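Local coordinates for De novo designed switch protein caging a hemagglutinin binder (sCageHA267_1S) (Synthetic construct, PDB 7CBC) that probably works as a biosensor switch in which a designed six-helix cage holds a hemagglutinin-binding element closed off until the switch is opened, at residues Q16-L27 and L210-L221; S288-L296 and A306-R314. All coordinates share one frame; numbering follows the deposited sequence.

Contact 1. Residues Q16-L27 and L210-L221; sequences QRLNIRLAEALL and LQRLNLELLREL
Asn19 and Asn214 supply the polar link between these helices, which run parallel (4° between axes) and 9.9 Å apart. Asn19 ND2 donates to Asn214 OD1 at 3.2 Å with an N-H...O angle of 160°. The donor sits above the carbonyl plane of Asn214, not on a lone pair; the two amides stand nearly perpendicular, and OD1 lies in the amide plane of Asn19. Asn214 ND2 gives a straight bond to Gln211 OE1 at 3.0 Å. The chain extends to helix 99-142, where Gln112 donates to Asn19 OD1 and Asn115 bonds Gln211. Replacing Asn214 by an alanine removes both amide atoms, and Asn19 ND2 and Gln211 OE1 would probably each lose one of their hydrogen bonds.

Gln16 reaches across differently. With CG anti to the backbone N (chi1 177°) and the chain extended, its amide lies across Leu210 and Leu213. OE1 is 3.3 Å from Leu210 CD2, and NE2 comes within 2.8 Å of Leu210 O, but at an angle too poor for a hydrogen bond.

Apolar contacts fill the rest. Leu217 CD1 lies 4.0 Å from Ile20 CG1, and its CB meets Ala23 CB. The two methyls of Leu221 divide between successive turns: CD1 4.0 Å from Ala23 CB, CD2 3.8 Å from Leu27 CB. The chemistry joins a buried amide network, which probably favours this register and pairing, to leucine packing in the bundle interior.

Contact 2. Residues S288-L296 and A306-R314; sequences SEEQIKELL and ARDAVEYLR
Arg314 NH2 donates to Glu289 OE1 at 2.6 Å, the shortest polar bond between the two helices and part of a salt bridge. The N-H...O angle is 140°, and OE1 is met on its syn side. Carboxylate and guanidinium are steeply inclined to each other, although Glu289 OE2 also lies 2.8 Å from Arg314 NH1.

Beyond this bridge, toward the C-terminal end of segment 288-296, the helices, crossing at 143° with axes 9.5 Å apart, pack through aliphatic groups. Ile292 CG2 meets Val310 CG1 at 3.6 Å as the two side chains slide past each other, whereas Ile292 CD1 and Leu313 CD1 approach tip to tip. With CG anti to its carbonyl carbon (chi1 -55°) and CD1 extended beyond it, Leu296 brings CD1 to 3.7 Å from Ala309 CB. Its CB lies against Ala306 CB. Lys293 bends late in its chain and lays CE 3.6 Å from Arg307 CA, while its CG rests on Val310 CG1.

Ser288 and Gln291 form a capping box that starts helix 289-298. Helix 274-284 completes a compact three-helix unit: Ala282 touches Ile292, Ala279 touches Ala309, and Cys301, disulfide-bonded to Cys275, touches Leu296 from the connecting loop.

How the contacts relate
Contact 1 closes along the chain before contact 2 opens. Their centres lie about 22 Å apart and their nearest atoms about 6 Å apart, without touching. Contact 1 is about 4 Å from the centre of the chain, where helices 3-46 and 195-239 belong to the long bundle. Contact 2, about 26 Å from that centre, joins the short helices 289-298 and 303-315. Helix 274-284 lies between them: Ala274 touches Gln16, Ile20 and Leu213 of contact 1, while Ala279 and Ala282 pack on contact 2. Arg17 also hydrogen-bonds the carbonyl of Ala299, just after helix 289-298. This layout is consistent with a cage that holds a C-terminal helical element, probably the hemagglutinin binder, against its flank.

Contact 1. Residues Q16-L27 and L210-L221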
# COMPACT_ATOMS: atom_id res chain seq x y z
N GLN A 16 4.17 -6.23 -10.06
CA GLN A 16 4.68 -5.91 -8.73
C GLN A 16 5.25 -4.50 -8.69
O GLN A 16 4.99 -3.75 -7.74
CB GLN A 16 5.72 -6.93 -8.29
CG GLN A 16 6.32 -6.58 -6.94
CD GLN A 16 6.99 -7.75 -6.25
OE1 GLN A 16 8.19 -7.97 -6.41
NE2 GLN A 16 6.22 -8.50 -5.46
N ARG A 17 6.00 -4.10 -9.72
CA ARG A 17 6.51 -2.73 -9.78
C ARG A 17 5.36 -1.73 -9.69
O ARG A 17 5.41 -0.76 -8.92
CB ARG A 17 7.30 -2.52 -11.07
CG ARG A 17 7.95 -1.13 -11.21
CD ARG A 17 8.68 -0.70 -9.93
NE ARG A 17 9.82 -1.54 -9.58
CZ ARG A 17 10.55 -1.39 -8.48
NH1 ARG A 17 10.26 -0.41 -7.64
NH2 ARG A 17 11.57 -2.20 -8.22
N LEU A 18 4.31 -1.97 -10.47
CA LEU A 18 3.13 -1.12 -10.44
C LEU A 18 2.60 -0.97 -9.02
O LEU A 18 2.29 0.14 -8.58
CB LEU A 18 2.07 -1.72 -11.35
CG LEU A 18 0.76 -0.94 -11.39
CD1 LEU A 18 0.35 -0.86 -12.84
CD2 LEU A 18 -0.32 -1.61 -10.55
N ASN A 19 2.48 -2.09 -8.31
CA ASN A 19 1.96 -2.07 -6.95
C ASN A 19 2.89 -1.32 -6.01
O ASN A 19 2.42 -0.53 -5.18
CB ASN A 19 1.74 -3.50 -6.46
CG ASN A 19 0.65 -4.19 -7.23
OD1 ASN A 19 -0.33 -3.56 -7.65
ND2 ASN A 19 0.78 -5.51 -7.40
N ILE A 20 4.20 -1.52 -6.17
CA ILE A 20 5.16 -0.74 -5.39
C ILE A 20 4.96 0.75 -5.61
O ILE A 20 4.91 1.54 -4.65
CB ILE A 20 6.60 -1.16 -5.75
CG1 ILE A 20 6.87 -2.58 -5.27
CG2 ILE A 20 7.60 -0.16 -5.15
CD1 ILE A 20 8.13 -3.15 -5.82
N ARG A 21 4.85 1.17 -6.87
CA ARG A 21 4.67 2.59 -7.15
C ARG A 21 3.37 3.12 -6.55
O ARG A 21 3.33 4.24 -6.03
CB ARG A 21 4.69 2.83 -8.66
CG ARG A 21 6.09 2.92 -9.23
CD ARG A 21 6.04 2.87 -10.74
NE ARG A 21 7.38 2.90 -11.32
CZ ARG A 21 7.67 2.52 -12.56
NH1 ARG A 21 6.71 2.07 -13.36
NH2 ARG A 21 8.92 2.59 -13.00
N LEU A 22 2.29 2.34 -6.64
CA LEU A 22 1.01 2.73 -6.07
C LEU A 22 1.10 2.85 -4.55
O LEU A 22 0.57 3.81 -3.96
CB LEU A 22 -0.04 1.69 -6.47
CG LEU A 22 -1.43 1.79 -5.85
CD1 LEU A 22 -2.01 3.17 -6.09
CD2 LEU A 22 -2.35 0.71 -6.41
N ALA A 23 1.80 1.91 -3.90
CA ALA A 23 1.96 1.97 -2.45
C ALA A 23 2.77 3.18 -2.04
O ALA A 23 2.51 3.80 -0.99
CB ALA A 23 2.62 0.69 -1.94
N GLU A 24 3.78 3.53 -2.83
CA GLU A 24 4.53 4.75 -2.55
C GLU A 24 3.63 5.99 -2.65
O GLU A 24 3.69 6.89 -1.79
CB GLU A 24 5.73 4.83 -3.49
CG GLU A 24 6.88 3.97 -3.01
CD GLU A 24 7.85 3.58 -4.11
OE1 GLU A 24 7.61 3.96 -5.28
OE2 GLU A 24 8.87 2.92 -3.80
N ALA A 25 2.77 6.04 -3.67
CA ALA A 25 1.85 7.16 -3.83
C ALA A 25 0.85 7.26 -2.68
O ALA A 25 0.57 8.36 -2.18
CB ALA A 25 1.11 7.03 -5.16
N LEU A 26 0.26 6.13 -2.28
CA LEU A 26 -0.68 6.11 -1.17
C LEU A 26 -0.00 6.53 0.13
O LEU A 26 -0.60 7.24 0.95
CB LEU A 26 -1.29 4.73 -1.02
CG LEU A 26 -2.24 4.38 -2.17
CD1 LEU A 26 -2.83 3.00 -1.97
CD2 LEU A 26 -3.33 5.43 -2.26
N LEU A 27 1.25 6.11 0.33
CA LEU A 27 2.02 6.58 1.46
C LEU A 27 2.22 8.10 1.40
O LEU A 27 2.05 8.79 2.41
CB LEU A 27 3.37 5.87 1.50
CG LEU A 27 4.21 6.24 2.72
CD1 LEU A 27 3.55 5.63 3.94
CD2 LEU A 27 5.63 5.75 2.55
N LEU A 210 5.97 -13.36 -4.97
CA LEU A 210 5.73 -11.97 -5.35
C LEU A 210 4.45 -11.43 -4.72
O LEU A 210 4.43 -10.29 -4.23
CB LEU A 210 5.67 -11.85 -6.87
CG LEU A 210 6.97 -12.24 -7.56
CD1 LEU A 210 6.72 -12.51 -9.02
CD2 LEU A 210 8.00 -11.14 -7.38
N GLN A 211 3.39 -12.24 -4.70
CA GLN A 211 2.15 -11.80 -4.07
C GLN A 211 2.35 -11.52 -2.58
O GLN A 211 1.65 -10.67 -2.00
CB GLN A 211 1.07 -12.84 -4.28
CG GLN A 211 -0.30 -12.49 -3.73
CD GLN A 211 -0.80 -11.09 -4.14
OE1 GLN A 211 -0.22 -10.40 -4.99
NE2 GLN A 211 -1.93 -10.70 -3.55
N ARG A 212 3.30 -12.21 -1.96
CA ARG A 212 3.63 -11.95 -0.56
C ARG A 212 4.11 -10.52 -0.36
O ARG A 212 3.76 -9.86 0.62
CB ARG A 212 4.69 -12.96 -0.09
CG ARG A 212 4.64 -13.38 1.37
CD ARG A 212 5.75 -14.43 1.67
NE ARG A 212 5.46 -15.73 1.07
CZ ARG A 212 6.26 -16.40 0.24
NH1 ARG A 212 7.45 -15.90 -0.10
NH2 ARG A 212 5.88 -17.57 -0.24
N LEU A 213 4.92 -10.02 -1.30
CA LEU A 213 5.41 -8.65 -1.20
C LEU A 213 4.31 -7.64 -1.52
O LEU A 213 4.22 -6.60 -0.87
CB LEU A 213 6.62 -8.43 -2.12
CG LEU A 213 7.42 -7.12 -1.99
CD1 LEU A 213 8.85 -7.30 -2.46
CD2 LEU A 213 6.79 -5.98 -2.78
N ASN A 214 3.49 -7.93 -2.53
CA ASN A 214 2.33 -7.07 -2.81
C ASN A 214 1.46 -6.92 -1.57
O ASN A 214 0.95 -5.83 -1.29
CB ASN A 214 1.50 -7.66 -3.95
CG ASN A 214 2.24 -7.71 -5.29
OD1 ASN A 214 3.03 -6.81 -5.61
ND2 ASN A 214 1.99 -8.77 -6.08
N LEU A 215 1.23 -8.01 -0.83
CA LEU A 215 0.37 -7.93 0.34
C LEU A 215 1.07 -7.22 1.49
O LEU A 215 0.43 -6.49 2.25
CB LEU A 215 -0.09 -9.33 0.76
CG LEU A 215 -1.10 -10.00 -0.18
CD1 LEU A 215 -1.44 -11.44 0.27
CD2 LEU A 215 -2.38 -9.14 -0.36
N GLU A 216 2.39 -7.39 1.63
CA GLU A 216 3.11 -6.69 2.69
C GLU A 216 3.12 -5.18 2.45
O GLU A 216 3.09 -4.40 3.41
CB GLU A 216 4.52 -7.25 2.81
CG GLU A 216 5.35 -6.67 3.94
CD GLU A 216 4.87 -7.09 5.32
OE1 GLU A 216 4.07 -8.05 5.40
OE2 GLU A 216 5.28 -6.45 6.32
N LEU A 217 3.15 -4.75 1.18
CA LEU A 217 2.93 -3.34 0.87
C LEU A 217 1.71 -2.79 1.60
O LEU A 217 1.78 -1.76 2.27
CB LEU A 217 2.77 -3.16 -0.64
CG LEU A 217 4.01 -3.37 -1.51
CD1 LEU A 217 3.67 -3.12 -2.94
CD2 LEU A 217 5.11 -2.41 -1.05
N LEU A 218 0.59 -3.51 1.52
CA LEU A 218 -0.65 -3.02 2.11
C LEU A 218 -0.60 -3.08 3.63
O LEU A 218 -1.14 -2.20 4.31
CB LEU A 218 -1.84 -3.82 1.59
CG LEU A 218 -2.03 -3.70 0.09
CD1 LEU A 218 -2.91 -4.83 -0.42
CD2 LEU A 218 -2.61 -2.36 -0.29
N ARG A 219 0.02 -4.13 4.18
CA ARG A 219 0.18 -4.20 5.62
C ARG A 219 1.03 -3.05 6.14
O ARG A 219 0.68 -2.41 7.13
CB ARG A 219 0.79 -5.54 6.03
CG ARG A 219 -0.17 -6.72 5.93
CD ARG A 219 0.37 -7.91 6.72
NE ARG A 219 -0.15 -9.18 6.23
CZ ARG A 219 0.32 -9.79 5.15
NH1 ARG A 219 1.30 -9.24 4.45
NH2 ARG A 219 -0.21 -10.94 4.76
N GLU A 220 2.15 -2.77 5.46
CA GLU A 220 3.01 -1.66 5.87
C GLU A 220 2.26 -0.34 5.85
O GLU A 220 2.44 0.50 6.75
CB GLU A 220 4.26 -1.60 4.99
CG GLU A 220 5.46 -2.35 5.56
CD GLU A 220 6.44 -2.85 4.51
OE1 GLU A 220 6.43 -2.30 3.38
OE2 GLU A 220 7.22 -3.78 4.80
N LEU A 221 1.42 -0.13 4.85
CA LEU A 221 0.61 1.07 4.80
C LEU A 221 -0.38 1.11 5.95
O LEU A 221 -0.59 2.16 6.57
CB LEU A 221 -0.12 1.15 3.46
CG LEU A 221 0.74 1.47 2.24
CD1 LEU A 221 -0.04 1.18 1.01
CD2 LEU A 221 1.15 2.94 2.26

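Contact 2. Residues S288-L296 and A306-R314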
# COMPACT_ATOMS: atom_id res chain seq x y z
N SER A 288 20.20 -16.04 -17.46
CA SER A 288 21.54 -15.47 -17.51
C SER A 288 21.52 -14.03 -16.99
O SER A 288 20.46 -13.41 -16.89
CB SER A 288 22.07 -15.47 -18.94
OG SER A 288 21.30 -14.59 -19.74
N GLU A 289 22.70 -13.49 -16.70
CA GLU A 289 22.78 -12.14 -16.14
C GLU A 289 22.13 -11.12 -17.06
O GLU A 289 21.38 -10.24 -16.61
CB GLU A 289 24.22 -11.76 -15.86
CG GLU A 289 24.85 -12.59 -14.75
CD GLU A 289 26.09 -11.94 -14.17
OE1 GLU A 289 26.52 -10.90 -14.71
OE2 GLU A 289 26.63 -12.47 -13.18
N GLU A 290 22.41 -11.21 -18.37
CA GLU A 290 21.75 -10.33 -19.33
C GLU A 290 20.24 -10.48 -19.25
O GLU A 290 19.50 -9.49 -19.33
CB GLU A 290 22.25 -10.62 -20.75
CG GLU A 290 23.74 -10.90 -20.83
CD GLU A 290 24.09 -12.39 -20.68
OE1 GLU A 290 24.02 -13.14 -21.69
OE2 GLU A 290 24.45 -12.81 -19.56
N GLN A 291 19.76 -11.71 -19.08
CA GLN A 291 18.32 -11.93 -19.00
C GLN A 291 17.74 -11.40 -17.70
O GLN A 291 16.61 -10.91 -17.68
CB GLN A 291 18.01 -13.41 -19.16
CG GLN A 291 18.26 -13.91 -20.55
CD GLN A 291 18.26 -15.41 -20.62
OE1 GLN A 291 18.55 -16.10 -19.63
NE2 GLN A 291 17.89 -15.94 -21.77
N ILE A 292 18.50 -11.49 -16.61
CA ILE A 292 18.04 -10.94 -15.34
C ILE A 292 18.03 -9.42 -15.40
O ILE A 292 17.08 -8.77 -14.94
CB ILE A 292 18.91 -11.46 -14.19
CG1 ILE A 292 18.63 -12.95 -13.99
CG2 ILE A 292 18.60 -10.71 -12.91
CD1 ILE A 292 19.55 -13.62 -13.02
N LYS A 293 19.07 -8.81 -15.98
CA LYS A 293 19.08 -7.35 -16.05
C LYS A 293 18.00 -6.83 -16.98
O LYS A 293 17.44 -5.75 -16.73
CB LYS A 293 20.47 -6.85 -16.48
CG LYS A 293 21.57 -7.20 -15.47
CD LYS A 293 22.79 -6.29 -15.60
CE LYS A 293 22.75 -5.14 -14.59
NZ LYS A 293 22.01 -3.94 -15.08
N GLU A 294 17.67 -7.57 -18.05
CA GLU A 294 16.55 -7.17 -18.89
C GLU A 294 15.23 -7.31 -18.15
O GLU A 294 14.31 -6.50 -18.33
CB GLU A 294 16.53 -8.00 -20.18
CG GLU A 294 15.60 -7.45 -21.26
CD GLU A 294 15.08 -8.52 -22.21
OE1 GLU A 294 15.80 -9.51 -22.46
OE2 GLU A 294 13.94 -8.37 -22.72
N LEU A 295 15.12 -8.33 -17.30
CA LEU A 295 13.89 -8.54 -16.56
C LEU A 295 13.70 -7.44 -15.51
O LEU A 295 12.59 -6.93 -15.34
CB LEU A 295 13.91 -9.91 -15.90
CG LEU A 295 12.79 -10.32 -14.95
CD1 LEU A 295 11.55 -10.81 -15.72
CD2 LEU A 295 13.29 -11.40 -14.04
N LEU A 296 14.78 -7.06 -14.83
CA LEU A 296 14.69 -6.03 -13.80
C LEU A 296 14.45 -4.65 -14.41
O LEU A 296 13.68 -3.85 -13.86
CB LEU A 296 15.96 -6.03 -12.94
CG LEU A 296 16.38 -7.34 -12.27
CD1 LEU A 296 17.70 -7.21 -11.54
CD2 LEU A 296 15.33 -7.87 -11.32
N ALA A 306 19.16 -2.77 -10.53
CA ALA A 306 19.40 -4.00 -11.28
C ALA A 306 20.85 -4.46 -11.15
O ALA A 306 21.11 -5.61 -10.79
CB ALA A 306 19.02 -3.82 -12.75
N ARG A 307 21.80 -3.56 -11.44
CA ARG A 307 23.21 -3.88 -11.23
C ARG A 307 23.46 -4.38 -9.81
O ARG A 307 24.18 -5.36 -9.61
CB ARG A 307 24.08 -2.66 -11.55
CG ARG A 307 25.45 -2.60 -10.88
CD ARG A 307 25.41 -1.73 -9.61
NE ARG A 307 26.47 -2.07 -8.67
CZ ARG A 307 26.44 -1.76 -7.37
NH1 ARG A 307 25.39 -1.13 -6.86
NH2 ARG A 307 27.45 -2.10 -6.58
N ASP A 308 22.83 -3.75 -8.82
CA ASP A 308 22.99 -4.19 -7.44
C ASP A 308 22.42 -5.59 -7.23
O ASP A 308 22.96 -6.36 -6.44
CB ASP A 308 22.32 -3.22 -6.48
CG ASP A 308 22.24 -3.79 -5.07
OD1 ASP A 308 23.27 -3.75 -4.36
OD2 ASP A 308 21.18 -4.34 -4.70
N ALA A 309 21.30 -5.90 -7.89
CA ALA A 309 20.66 -7.19 -7.66
C ALA A 309 21.46 -8.33 -8.28
O ALA A 309 21.57 -9.41 -7.68
CB ALA A 309 19.23 -7.17 -8.22
N VAL A 310 22.05 -8.12 -9.46
CA VAL A 310 22.87 -9.17 -10.07
C VAL A 310 24.21 -9.29 -9.36
O VAL A 310 24.67 -10.40 -9.07
CB VAL A 310 23.03 -8.92 -11.59
CG1 VAL A 310 21.70 -9.08 -12.28
CG2 VAL A 310 23.60 -7.54 -11.87
N GLU A 311 24.86 -8.16 -9.06
CA GLU A 311 26.04 -8.19 -8.21
C GLU A 311 25.74 -8.86 -6.87
O GLU A 311 26.61 -9.55 -6.32
CB GLU A 311 26.58 -6.77 -7.98
CG GLU A 311 27.41 -6.22 -9.14
CD GLU A 311 27.92 -4.80 -8.92
OE1 GLU A 311 28.38 -4.17 -9.89
OE2 GLU A 311 27.85 -4.31 -7.76
N TYR A 312 24.52 -8.70 -6.36
CA TYR A 312 24.13 -9.34 -5.10
C TYR A 312 24.05 -10.86 -5.25
O TYR A 312 24.44 -11.59 -4.34
CB TYR A 312 22.79 -8.78 -4.61
CG TYR A 312 22.17 -9.58 -3.48
CD1 TYR A 312 22.59 -9.40 -2.18
CD2 TYR A 312 21.17 -10.50 -3.72
CE1 TYR A 312 22.02 -10.12 -1.13
CE2 TYR A 312 20.60 -11.23 -2.69
CZ TYR A 312 21.03 -11.03 -1.40
OH TYR A 312 20.47 -11.75 -0.36
N LEU A 313 23.55 -11.35 -6.39
CA LEU A 313 23.51 -12.80 -6.60
C LEU A 313 24.91 -13.39 -6.64
O LEU A 313 25.16 -14.47 -6.08
CB LEU A 313 22.76 -13.14 -7.89
CG LEU A 313 21.24 -12.92 -7.96
CD1 LEU A 313 20.71 -13.26 -9.35
CD2 LEU A 313 20.51 -13.72 -6.89
N ARG A 314 25.85 -12.70 -7.30
CA ARG A 314 27.22 -13.19 -7.39
C ARG A 314 28.02 -12.96 -6.11
O ARG A 314 28.99 -13.68 -5.87
CB ARG A 314 27.94 -12.55 -8.58
CG ARG A 314 28.34 -11.13 -8.35
CD ARG A 314 29.35 -10.64 -9.37
NE ARG A 314 28.70 -10.03 -10.52
CZ ARG A 314 28.54 -10.63 -11.69
NH1 ARG A 314 28.99 -11.86 -11.88
NH2 ARG A 314 27.93 -10.00 -12.69